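TIGR00725 family protein (Thermotoga maritima, PDB 1RCU) is of unknown function but has the Rossmann-like fold of the SLOG family, which suggests that it may bind a nucleotide-related ligand. Local coordinates at residues G64-V69 / I87-E92; T83-L88 / L98-K103. One frame throughout, in Å; residues are numbered along the deposited sequence.

Contact 1: residues G64-V69 / I87-E92; sequences GGRDGV and ILPDEE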
# COMPACT_ATOMS: atom_id res chain seq x y z
N GLY A 64 3.29 3.43 16.46
CA GLY A 64 3.65 4.17 15.26
C GLY A 64 5.08 4.68 15.17
O GLY A 64 5.41 5.41 14.24
N GLY A 65 5.91 4.33 16.16
CA GLY A 65 7.32 4.69 16.16
C GLY A 65 7.82 6.12 16.27
O GLY A 65 9.03 6.32 16.41
N ARG A 66 6.94 7.11 16.20
CA ARG A 66 7.39 8.50 16.26
C ARG A 66 7.63 8.99 17.69
O ARG A 66 8.04 8.24 18.57
CB ARG A 66 6.35 9.41 15.60
CG ARG A 66 5.83 8.93 14.26
CD ARG A 66 6.63 9.47 13.08
NE ARG A 66 6.89 10.92 13.12
CZ ARG A 66 5.96 11.87 13.27
NH1 ARG A 66 4.68 11.55 13.40
NH2 ARG A 66 6.33 13.15 13.28
N ASP A 67 7.37 10.28 17.90
CA ASP A 67 7.53 10.92 19.21
C ASP A 67 6.24 10.84 20.04
O ASP A 67 5.49 9.86 19.98
CB ASP A 67 7.93 12.40 19.02
CG ASP A 67 7.11 13.11 17.94
OD1 ASP A 67 5.96 12.71 17.67
OD2 ASP A 67 7.62 14.10 17.37
N GLY A 68 5.99 11.89 20.82
CA GLY A 68 4.79 11.97 21.64
C GLY A 68 4.53 10.79 22.56
O GLY A 68 5.44 10.29 23.22
N VAL A 69 3.27 10.37 22.62
CA VAL A 69 2.87 9.24 23.45
C VAL A 69 3.68 7.99 23.07
O VAL A 69 4.08 7.22 23.95
CB VAL A 69 1.35 8.93 23.29
CG1 VAL A 69 1.03 7.50 23.74
CG2 VAL A 69 0.54 9.91 24.11
N ILE A 87 6.50 0.77 13.89
CA ILE A 87 6.12 0.66 12.48
C ILE A 87 6.16 2.11 12.02
O ILE A 87 5.31 2.91 12.40
CB ILE A 87 4.68 0.12 12.32
CG1 ILE A 87 4.53 -1.21 13.07
CG2 ILE A 87 4.35 -0.09 10.86
CD1 ILE A 87 5.22 -2.37 12.42
N LEU A 88 7.14 2.43 11.19
CA LEU A 88 7.34 3.79 10.73
C LEU A 88 6.78 4.17 9.38
O LEU A 88 6.83 3.39 8.42
CB LEU A 88 8.84 4.11 10.70
CG LEU A 88 9.55 4.16 12.04
CD1 LEU A 88 11.03 3.85 11.84
CD2 LEU A 88 9.35 5.53 12.68
N PRO A 89 6.20 5.38 9.30
CA PRO A 89 5.65 5.86 8.04
C PRO A 89 6.88 6.22 7.22
O PRO A 89 7.87 6.67 7.78
CB PRO A 89 4.83 7.08 8.48
CG PRO A 89 5.54 7.56 9.67
CD PRO A 89 5.87 6.30 10.41
N ASP A 90 6.81 5.99 5.92
CA ASP A 90 7.92 6.27 5.03
C ASP A 90 9.20 5.61 5.52
O ASP A 90 9.16 4.53 6.10
CB ASP A 90 8.16 7.78 4.91
CG ASP A 90 7.82 8.33 3.53
OD1 ASP A 90 6.62 8.59 3.27
OD2 ASP A 90 8.74 8.48 2.71
N GLU A 91 10.33 6.28 5.28
CA GLU A 91 11.62 5.77 5.70
C GLU A 91 12.09 6.56 6.92
O GLU A 91 13.27 6.90 7.04
CB GLU A 91 12.63 5.88 4.55
CG GLU A 91 12.25 5.00 3.37
CD GLU A 91 13.32 4.95 2.29
OE1 GLU A 91 13.56 5.98 1.64
OE2 GLU A 91 13.92 3.87 2.10
N GLU A 92 11.14 6.83 7.81
CA GLU A 92 11.40 7.58 9.03
C GLU A 92 12.46 6.95 9.93
O GLU A 92 12.92 5.83 9.69
CB GLU A 92 10.12 7.77 9.84
CG GLU A 92 9.24 8.90 9.32
CD GLU A 92 8.48 9.59 10.44
OE1 GLU A 92 9.09 9.78 11.51
OE2 GLU A 92 7.30 9.94 10.24
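Gly64 and Gly65 run past the end of strand 84-88, with the CA atoms of Gly64 and Ile87 5.1 Å apart, and no hydrogen bond joins the two segments. Two carbonyl oxygens lie close instead: Gly64 O is 3.1 Å from Ile87 O, and both are acceptors. The unfavourable pairing is probably eased by a weak hydrogen bond from Arg111 NH1 to Gly64 O. Ile87 O also receives a CA-H contact from Gly64, with CA 3.5 Å away. Leu88 reaches back over the backbone of Gly65, and its branch CD2 ends 3.8 Å from Gly65 O. Gly65 is bare on the side that faces Leu88, and its phi is positive (65°), a conformation that glycine adopts easily. Pro89 packs beside it, CD near Gly64 O and CG 4.1 Å from Arg66 CD.

The arrangement belongs to the beta-alpha-beta unit of strand 60-63, helix 68-79 and strand 84-88. GGRDG is a glycine-rich loop between strand 60-63 and helix 68-79, consistent with the glycine-rich loop that follows the second strand in LOG-type relatives.

Arg66 and Glu92 close the outer end with a salt bridge, NE to OE1 at 3.0 Å. OE1 comes to the guanidinium edge, near its plane, while the carboxylate is turned 70° from it. The arginine chain bends at chi2 and chi3 and presents NE to the acid. The carboxylate crowds CD as well as NE of Arg66, and Glu92 is poorly ordered, which makes the fine detail doubtful. Phe108 of helix 108-116 touches Arg66, Pro89 and Glu92. A type II' turn from Pro89 to Glu92, bonded Glu92 N to Pro89 O, brings the acid back toward Arg66.

Contact 2: residues T83-L88 / L98-K103; sequences TVVGIL and LSVAVK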
# COMPACT_ATOMS: atom_id res chain seq x y z
N THR A 83 10.20 -5.55 25.10
CA THR A 83 10.50 -5.28 23.70
C THR A 83 9.38 -4.44 23.10
O THR A 83 8.20 -4.70 23.33
CB THR A 83 10.58 -6.56 22.85
OG1 THR A 83 11.59 -7.42 23.37
CG2 THR A 83 10.92 -6.21 21.39
N VAL A 84 9.76 -3.42 22.34
CA VAL A 84 8.78 -2.56 21.70
C VAL A 84 9.21 -2.34 20.26
O VAL A 84 10.34 -1.94 19.97
CB VAL A 84 8.60 -1.22 22.48
CG1 VAL A 84 9.92 -0.59 22.72
CG2 VAL A 84 7.65 -0.27 21.73
N VAL A 85 8.29 -2.62 19.35
CA VAL A 85 8.54 -2.51 17.92
C VAL A 85 7.80 -1.35 17.27
O VAL A 85 6.59 -1.20 17.47
CB VAL A 85 8.13 -3.82 17.23
CG1 VAL A 85 8.24 -3.66 15.71
CG2 VAL A 85 9.01 -4.97 17.72
N GLY A 86 8.53 -0.56 16.50
CA GLY A 86 7.93 0.58 15.82
C GLY A 86 7.68 0.36 14.34
O GLY A 86 8.53 -0.17 13.63
N ILE A 87 6.50 0.77 13.89
CA ILE A 87 6.12 0.66 12.48
C ILE A 87 6.16 2.11 12.02
O ILE A 87 5.31 2.91 12.40
CB ILE A 87 4.68 0.12 12.32
CG1 ILE A 87 4.53 -1.21 13.07
CG2 ILE A 87 4.35 -0.09 10.86
CD1 ILE A 87 5.22 -2.37 12.42
N LEU A 88 7.14 2.43 11.19
CA LEU A 88 7.34 3.79 10.73
C LEU A 88 6.78 4.17 9.38
O LEU A 88 6.83 3.39 8.42
CB LEU A 88 8.84 4.11 10.70
CG LEU A 88 9.55 4.16 12.04
CD1 LEU A 88 11.03 3.85 11.84
CD2 LEU A 88 9.35 5.53 12.68
N LEU A 98 13.07 2.36 20.45
CA LEU A 98 12.56 1.22 19.73
C LEU A 98 13.52 0.03 19.74
O LEU A 98 14.71 0.17 19.45
CB LEU A 98 12.24 1.63 18.28
CG LEU A 98 11.13 2.66 18.08
CD1 LEU A 98 11.02 2.98 16.60
CD2 LEU A 98 9.81 2.13 18.63
N SER A 99 13.01 -1.15 20.10
CA SER A 99 13.83 -2.35 20.12
C SER A 99 14.14 -2.66 18.66
O SER A 99 15.24 -3.07 18.33
CB SER A 99 13.08 -3.52 20.74
OG SER A 99 12.74 -3.25 22.09
N VAL A 100 13.14 -2.48 17.81
CA VAL A 100 13.25 -2.71 16.39
C VAL A 100 12.44 -1.60 15.73
O VAL A 100 11.35 -1.29 16.19
CB VAL A 100 12.60 -4.06 15.98
CG1 VAL A 100 12.54 -4.19 14.46
CG2 VAL A 100 13.36 -5.21 16.61
N ALA A 101 12.99 -1.00 14.67
CA ALA A 101 12.31 0.05 13.91
C ALA A 101 12.02 -0.53 12.53
O ALA A 101 12.94 -0.95 11.81
CB ALA A 101 13.21 1.29 13.78
N VAL A 102 10.75 -0.56 12.15
CA VAL A 102 10.37 -1.12 10.85
C VAL A 102 9.90 -0.04 9.90
O VAL A 102 8.85 0.56 10.11
CB VAL A 102 9.23 -2.17 10.98
CG1 VAL A 102 8.74 -2.58 9.60
CG2 VAL A 102 9.73 -3.38 11.75
N LYS A 103 10.67 0.20 8.84
CA LYS A 103 10.30 1.19 7.83
C LYS A 103 9.29 0.56 6.89
O LYS A 103 9.30 -0.65 6.70
CB LYS A 103 11.54 1.63 7.07
CG LYS A 103 12.65 2.16 7.99
CD LYS A 103 13.80 2.76 7.19
CE LYS A 103 14.93 3.27 8.10
NZ LYS A 103 15.63 2.14 8.78
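Leu98 fills the hollow at Gly86. Its CD2 lies 3.7 Å from Gly86 N, and CD1 sits over Gly86 CA, where the strand has no side chain. Next to it, on the same face, Leu88 CD1 leans on the small Ala101 CB at 3.9 Å. The other face is ridged with branched residues. Val85 and Val100 stand side by side and point the same way, CG2 of Val85 against CB of Val100. Val102 CG2 touches Val85 CG1, and Val102 CB meets Ile87 CD1 at 4.3 Å. Val102 CB lies 3.4 Å from Gly86 O, next to the bond from its own N.

Strands 84-88 and 100-103 are parallel neighbours in the Rossmann-like sheet, their axes inclined by 19°, and 100-103 is its outermost strand on this side within the chain. The second subunit packs here: its Val85 meets Val100 and its Val102 meets Ile87. Gly86 N bonds to Val100 O almost straight (174°), Val102 N to Gly86 O, and Leu88 N to Val102 O.

Ser99 extends the ladder before strand 100-103 begins. Its N binds Val84 O. Its OG, held beside its own N (chi1 -62°), accepts the N-H of Val84 at 3.0 Å. The Ser99 CB fits against Thr83 CG2 at 3.5 Å.

How the contacts relate
From the N terminus, the chain runs through strands 25-30 and 60-63 before residues 64-69 lead into helix 68-79 and then strand 84-88. Contact 1 closes the loop around this helix when residues 87-92 come back to 64-69. Contact 2 has already begun at residue 83 and closes later, at 98-103, around a loop without helix. The two closures therefore cross, and neither nests in the other. They share Ile87 and Leu88 at the end of the strand. Contact 1 ties the glycine-rich loop to that end; contact 2 ties the same strand to its outer neighbour. They also touch: Leu98 reaches Gly65, and Lys103 lies along residues 90-92.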